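Rnh (Ribonuclease H) (Chlorobaculum tepidum, PDB 3H08) probably cleaves the RNA strand of RNA-DNA hybrids endonucleolytically, using magnesium, and leaves 5'-phosphomonoester ends. Local coordinates at residues 23-28 with 32-37; 54-59 with 63-68. The protein carries 3 engineered substitutions. One frame throughout, in Å; residues are numbered along the deposited sequence.

Contact 1 (23-28 with 32-37); sequences GALLMY and RKEISG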
loop_
_atom_site.group_PDB
_atom_site.type_symbol
_atom_site.label_atom_id
_atom_site.label_comp_id
_atom_site.label_asym_id
_atom_site.label_seq_id
_atom_site.Cartn_x
_atom_site.Cartn_y
_atom_site.Cartn_z
ATOM N N GLY A 23 6.391 2.461 3.548
ATOM C CA GLY A 23 7.516 2.218 2.687
ATOM C C GLY A 23 7.085 1.358 1.512
ATOM O O GLY A 23 6.148 0.557 1.608
ATOM N N ALA A 24 7.765 1.524 0.400
ATOM C CA ALA A 24 7.524 0.690 -0.769
ATOM C C ALA A 24 8.841 0.490 -1.514
ATOM O O ALA A 24 9.647 1.409 -1.636
ATOM C CB ALA A 24 6.464 1.302 -1.688
ATOM N N LEU A 25 8.999 -0.703 -2.052
ATOM C CA LEU A 25 10.120 -1.091 -2.870
ATOM C C LEU A 25 9.533 -1.536 -4.202
ATOM O O LEU A 25 8.659 -2.428 -4.252
ATOM C CB LEU A 25 10.867 -2.254 -2.200
ATOM C CG LEU A 25 12.037 -2.859 -2.911
ATOM C CD1 LEU A 25 12.949 -1.816 -3.359
ATOM C CD2 LEU A 25 12.718 -3.823 -1.944
ATOM N N LEU A 26 9.949 -0.844 -5.256
ATOM C CA LEU A 26 9.521 -1.113 -6.621
ATOM C C LEU A 26 10.639 -1.821 -7.341
ATOM O O LEU A 26 11.789 -1.381 -7.280
ATOM C CB LEU A 26 9.188 0.199 -7.363
ATOM C CG LEU A 26 7.897 0.895 -6.934
ATOM C CD1 LEU A 26 8.108 1.727 -5.729
ATOM C CD2 LEU A 26 7.348 1.720 -8.060
ATOM N N MET A 27 10.324 -2.906 -8.020
ATOM C CA MET A 27 11.311 -3.751 -8.663
ATOM C C MET A 27 10.957 -4.029 -10.123
ATOM O O MET A 27 9.843 -4.395 -10.450
ATOM C CB MET A 27 11.381 -5.070 -7.892
ATOM C CG MET A 27 12.222 -6.082 -8.511
ATOM S SD MET A 27 12.079 -7.574 -7.532
ATOM C CE MET A 27 12.719 -7.022 -5.978
ATOM N N TYR A 28 11.940 -3.863 -10.999
ATOM C CA TYR A 28 11.823 -4.246 -12.400
ATOM C C TYR A 28 13.167 -4.853 -12.828
ATOM O O TYR A 28 14.137 -4.135 -13.052
ATOM C CB TYR A 28 11.457 -3.025 -13.215
ATOM C CG TYR A 28 11.326 -3.280 -14.690
ATOM C CD1 TYR A 28 10.363 -4.151 -15.192
ATOM C CD2 TYR A 28 12.166 -2.632 -15.602
ATOM C CE1 TYR A 28 10.273 -4.390 -16.555
ATOM C CE2 TYR A 28 12.068 -2.851 -16.939
ATOM C CZ TYR A 28 11.130 -3.720 -17.419
ATOM O OH TYR A 28 11.069 -3.922 -18.772
ATOM N N ARG A 32 15.752 -1.225 -8.956
ATOM C CA ARG A 32 14.996 -1.072 -7.725
ATOM C C ARG A 32 14.778 0.420 -7.442
ATOM O O ARG A 32 15.616 1.250 -7.788
ATOM C CB ARG A 32 15.719 -1.745 -6.542
ATOM C CG ARG A 32 16.492 -0.769 -5.590
ATOM C CD ARG A 32 16.512 -1.255 -4.119
ATOM N NE ARG A 32 16.602 -2.713 -4.039
ATOM C CZ ARG A 32 16.626 -3.395 -2.898
ATOM N NH1 ARG A 32 16.563 -2.761 -1.736
ATOM N NH2 ARG A 32 16.723 -4.719 -2.926
ATOM N N LYS A 33 13.663 0.747 -6.806
ATOM C CA LYS A 33 13.371 2.112 -6.337
ATOM C C LYS A 33 12.734 1.955 -4.954
ATOM O O LYS A 33 11.862 1.109 -4.773
ATOM C CB LYS A 33 12.383 2.829 -7.281
ATOM C CG LYS A 33 11.969 4.269 -6.822
ATOM C CD LYS A 33 11.039 5.014 -7.820
ATOM C CE LYS A 33 11.576 5.019 -9.253
ATOM N NZ LYS A 33 10.706 5.806 -10.225
ATOM N N GLU A 34 13.215 2.737 -3.994
ATOM C CA GLU A 34 12.692 2.786 -2.647
ATOM C C GLU A 34 12.046 4.140 -2.395
ATOM O O GLU A 34 12.600 5.189 -2.739
ATOM C CB GLU A 34 13.792 2.539 -1.616
ATOM C CG GLU A 34 14.409 1.165 -1.749
ATOM C CD GLU A 34 15.530 0.856 -0.773
ATOM O OE1 GLU A 34 16.070 1.783 -0.093
ATOM O OE2 GLU A 34 15.886 -0.348 -0.698
ATOM N N ILE A 35 10.906 4.109 -1.731
ATOM C CA ILE A 35 10.251 5.327 -1.247
ATOM C C ILE A 35 9.739 5.085 0.151
ATOM O O ILE A 35 9.451 3.933 0.516
ATOM C CB ILE A 35 9.111 5.751 -2.178
ATOM C CG1 ILE A 35 8.084 4.656 -2.318
ATOM C CG2 ILE A 35 9.686 6.092 -3.549
ATOM C CD1 ILE A 35 6.813 5.058 -3.041
ATOM N N SER A 36 9.533 6.162 0.893
ATOM C CA SER A 36 8.954 6.057 2.224
ATOM C C SER A 36 8.481 7.407 2.712
ATOM O O SER A 36 8.857 8.453 2.165
ATOM C CB SER A 36 10.011 5.545 3.163
ATOM O OG SER A 36 11.120 6.434 3.251
ATOM N N GLY A 37 7.691 7.385 3.771
ATOM C CA GLY A 37 7.258 8.619 4.375
ATOM C C GLY A 37 6.661 8.413 5.757
ATOM O O GLY A 37 6.497 7.292 6.224
#

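Contact 2 (54-59 with 63-68); sequences KGLEAL and ARVQLY. Engineered in segment 63-68: Ala63 (natural residue Cys).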
loop_
_atom_site.group_PDB
_atom_site.type_symbol
_atom_site.label_atom_id
_atom_site.label_comp_id
_atom_site.label_asym_id
_atom_site.label_seq_id
_atom_site.Cartn_x
_atom_site.Cartn_y
_atom_site.Cartn_z
ATOM N N LYS A 54 1.267 5.209 -2.521
ATOM C CA LYS A 54 2.514 5.868 -2.839
ATOM C C LYS A 54 3.340 4.997 -3.803
ATOM O O LYS A 54 3.950 5.523 -4.737
ATOM C CB LYS A 54 3.268 6.185 -1.554
ATOM C CG LYS A 54 2.582 7.209 -0.673
ATOM C CD LYS A 54 2.624 8.557 -1.281
ATOM C CE LYS A 54 2.148 9.570 -0.311
ATOM N NZ LYS A 54 2.106 10.898 -0.966
ATOM N N GLY A 55 3.366 3.679 -3.583
ATOM C CA GLY A 55 4.042 2.784 -4.483
ATOM C C GLY A 55 3.498 2.916 -5.895
ATOM O O GLY A 55 4.244 3.007 -6.851
ATOM N N LEU A 56 2.179 2.868 -6.036
ATOM C CA LEU A 56 1.569 2.993 -7.356
ATOM C C LEU A 56 1.797 4.384 -7.962
ATOM O O LEU A 56 1.997 4.497 -9.166
ATOM C CB LEU A 56 0.091 2.622 -7.302
ATOM C CG LEU A 56 -0.182 1.140 -6.996
ATOM C CD1 LEU A 56 -1.651 0.951 -6.650
ATOM C CD2 LEU A 56 0.208 0.232 -8.125
ATOM N N GLU A 57 1.751 5.425 -7.138
ATOM C CA GLU A 57 1.999 6.792 -7.614
ATOM C C GLU A 57 3.426 6.976 -8.140
ATOM O O GLU A 57 3.675 7.876 -8.941
ATOM C CB GLU A 57 1.717 7.800 -6.525
ATOM C CG GLU A 57 0.257 8.024 -6.302
ATOM C CD GLU A 57 -0.079 9.074 -5.242
ATOM O OE1 GLU A 57 0.794 9.477 -4.451
ATOM O OE2 GLU A 57 -1.264 9.506 -5.222
ATOM N N ALA A 58 4.345 6.123 -7.688
ATOM C CA ALA A 58 5.768 6.204 -8.089
ATOM C C ALA A 58 6.025 5.648 -9.481
ATOM O O ALA A 58 7.079 5.875 -10.063
ATOM C CB ALA A 58 6.633 5.494 -7.096
ATOM N N LEU A 59 5.056 4.963 -10.042
ATOM C CA LEU A 59 5.184 4.480 -11.402
ATOM C C LEU A 59 5.043 5.650 -12.392
ATOM O O LEU A 59 4.108 6.439 -12.303
ATOM C CB LEU A 59 4.124 3.440 -11.665
ATOM C CG LEU A 59 4.174 2.199 -10.799
ATOM C CD1 LEU A 59 2.882 1.444 -10.911
ATOM C CD2 LEU A 59 5.296 1.331 -11.166
ATOM N N ALA A 63 1.331 0.552 -15.942
ATOM C CA ALA A 63 2.038 -0.705 -15.793
ATOM C C ALA A 63 1.117 -1.855 -15.405
ATOM O O ALA A 63 -0.013 -1.645 -14.933
ATOM C CB ALA A 63 3.115 -0.550 -14.703
ATOM N N ARG A 64 1.622 -3.073 -15.590
ATOM C CA ARG A 64 1.058 -4.264 -14.964
ATOM C C ARG A 64 1.824 -4.405 -13.662
ATOM O O ARG A 64 3.065 -4.340 -13.676
ATOM C CB ARG A 64 1.321 -5.475 -15.847
ATOM C CG ARG A 64 0.736 -6.766 -15.353
ATOM C CD ARG A 64 0.685 -7.767 -16.448
ATOM N NE ARG A 64 0.120 -9.046 -16.004
ATOM C CZ ARG A 64 -0.102 -10.091 -16.800
ATOM N NH1 ARG A 64 0.222 -10.042 -18.095
ATOM N NH2 ARG A 64 -0.637 -11.205 -16.293
ATOM N N VAL A 65 1.128 -4.614 -12.551
ATOM C CA VAL A 65 1.747 -4.591 -11.244
ATOM C C VAL A 65 1.396 -5.836 -10.465
ATOM O O VAL A 65 0.235 -6.240 -10.384
ATOM C CB VAL A 65 1.332 -3.326 -10.431
ATOM C CG1 VAL A 65 1.934 -3.357 -9.037
ATOM C CG2 VAL A 65 1.687 -2.063 -11.182
ATOM N N GLN A 66 2.410 -6.429 -9.861
ATOM C CA GLN A 66 2.196 -7.464 -8.843
ATOM C C GLN A 66 2.578 -6.812 -7.508
ATOM O O GLN A 66 3.711 -6.425 -7.318
ATOM C CB GLN A 66 3.115 -8.662 -9.108
ATOM C CG GLN A 66 2.885 -9.319 -10.459
ATOM C CD GLN A 66 1.674 -10.211 -10.461
ATOM O OE1 GLN A 66 1.375 -10.820 -9.477
ATOM N NE2 GLN A 66 1.021 -10.331 -11.593
ATOM N N LEU A 67 1.609 -6.652 -6.629
ATOM C CA LEU A 67 1.776 -5.923 -5.372
ATOM C C LEU A 67 1.650 -6.849 -4.202
ATOM O O LEU A 67 0.619 -7.511 -4.041
ATOM C CB LEU A 67 0.764 -4.779 -5.289
ATOM C CG LEU A 67 1.080 -3.729 -4.214
ATOM C CD1 LEU A 67 0.540 -2.402 -4.605
ATOM C CD2 LEU A 67 0.506 -4.154 -2.904
ATOM N N TYR A 68 2.722 -6.923 -3.420
ATOM C CA TYR A 68 2.834 -7.787 -2.226
ATOM C C TYR A 68 2.714 -6.949 -0.961
ATOM O O TYR A 68 3.533 -6.038 -0.725
ATOM C CB TYR A 68 4.184 -8.518 -2.229
ATOM C CG TYR A 68 4.240 -9.585 -3.274
ATOM C CD1 TYR A 68 3.917 -10.892 -2.973
ATOM C CD2 TYR A 68 4.555 -9.272 -4.587
ATOM C CE1 TYR A 68 3.964 -11.873 -3.954
ATOM C CE2 TYR A 68 4.602 -10.247 -5.583
ATOM C CZ TYR A 68 4.267 -11.545 -5.261
ATOM O OH TYR A 68 4.328 -12.546 -6.207
#

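Contact 1 (23-28 with 32-37)
Leu25 sets CG opposite its backbone N (chi1 177°), which carries its methyls up to the next strand; there Arg32, its chain bent at chi2 and chi3, lays its guanidinium across them. Leu25 CD1 packs 3.7 Å from Arg32 CD and equally near Glu34 CG, while CD2 lies over one guanidinium face, displaced toward the rim. In the plane of that group Arg32 NH1 gives a salt-bridge hydrogen bond of 2.7 Å to Glu34 OE2, and OE1 of the same carboxylate reaches Arg133, so each carboxylate oxygen of Glu34 has an arginine partner. Strands 18-28 and 31-39 form an antiparallel beta hairpin at one margin of the RNase H sheet, their segment axes 167° apart. Four backbone bonds define the register, two between Ala24 and Ile35 and two between Leu26 and Lys33; the straightest, Leu26 N to Lys33 O, measures 2.8 Å with 174° at the hydrogen. On the face opposite Leu25, Ile35 CG1 meets Ala24 CB at 3.8 Å. Beside this pair, Leu26 CB touches Lys33 CB, and the leucine also packs on Leu59 and Ile7.

Contact 2 (54-59 with 63-68)
Val65 meets both leucines of the segment 54-59 with its two methyl groups. Its CG2 lies 3.7 Å from Leu59 CD1, the closest approach of the two segments, and is also in reach of Leu56 CD2. Its other branch, CG1, stands 4.1 Å from Leu56 CD2, so the CD2 methyl sits over the fork of the valine, equally far from both branches. On either side of Val65 the contact is lighter: Leu67 CD1 comes to 4.3 Å from Leu56 CG, and CB of Ala63, an engineered residue in place of the natural cysteine, lies 4.3 Å from Leu59 CD1. All four contacts are apolar.

The torsions account for this layout. Val65 holds CG1 opposite its backbone N (chi1 177°) and CG2 opposite its carbonyl carbon, presenting both methyls to the leucines. Leu56 begins with its CB directed past the strand, but with CG opposite the carbonyl carbon (chi1 -67°) the branch swings back onto it. The backbone bond from Leu59 N to Leu56 O, 3.2 Å long, ties these two leucines together as the chain leaves the helix.

Farther out, Val117 touches Leu56, Val65 and Leu67, while Ile5 packs on Leu59 and Ile7 on Val65. Backbone bonds join Val65 to Arg116 and Thr118, and Arg64 to Lys3 and Ile5, fixing the strand between its parallel neighbours 4-13 and 116-121. Leu56 seats the C-terminal end of helix 44-57 on this sheet; helix and strand 64-69 complete the beta-alpha-beta crossover from strand 31-39 in the RNase H fold.

Overall arrangement
The two contacts follow in series along the chain: the hairpin of contact 1 ends in strand 31-39, helix 44-57 comes next, and contact 2 joins that helix to strand 64-69. Their centres are 9 Å apart, and both reach the same mixed five-stranded sheet, contact 1 within its edge hairpin and contact 2 through strand 64-69, with strand 4-13 between. They touch directly: Leu26 CD2 lies 3.7 Å from Leu59 CD2, and Ile35 CD1 packs on the carbonyl oxygen of Lys54. The C-terminal end of the helix, with Leu59 beyond it, therefore touches the hairpin as well as strand 64-69. Gly23 and Leu67 approach the magnesium site, whose predicted ligands include Asp10 of strand 4-13 and Glu48 of helix 44-57.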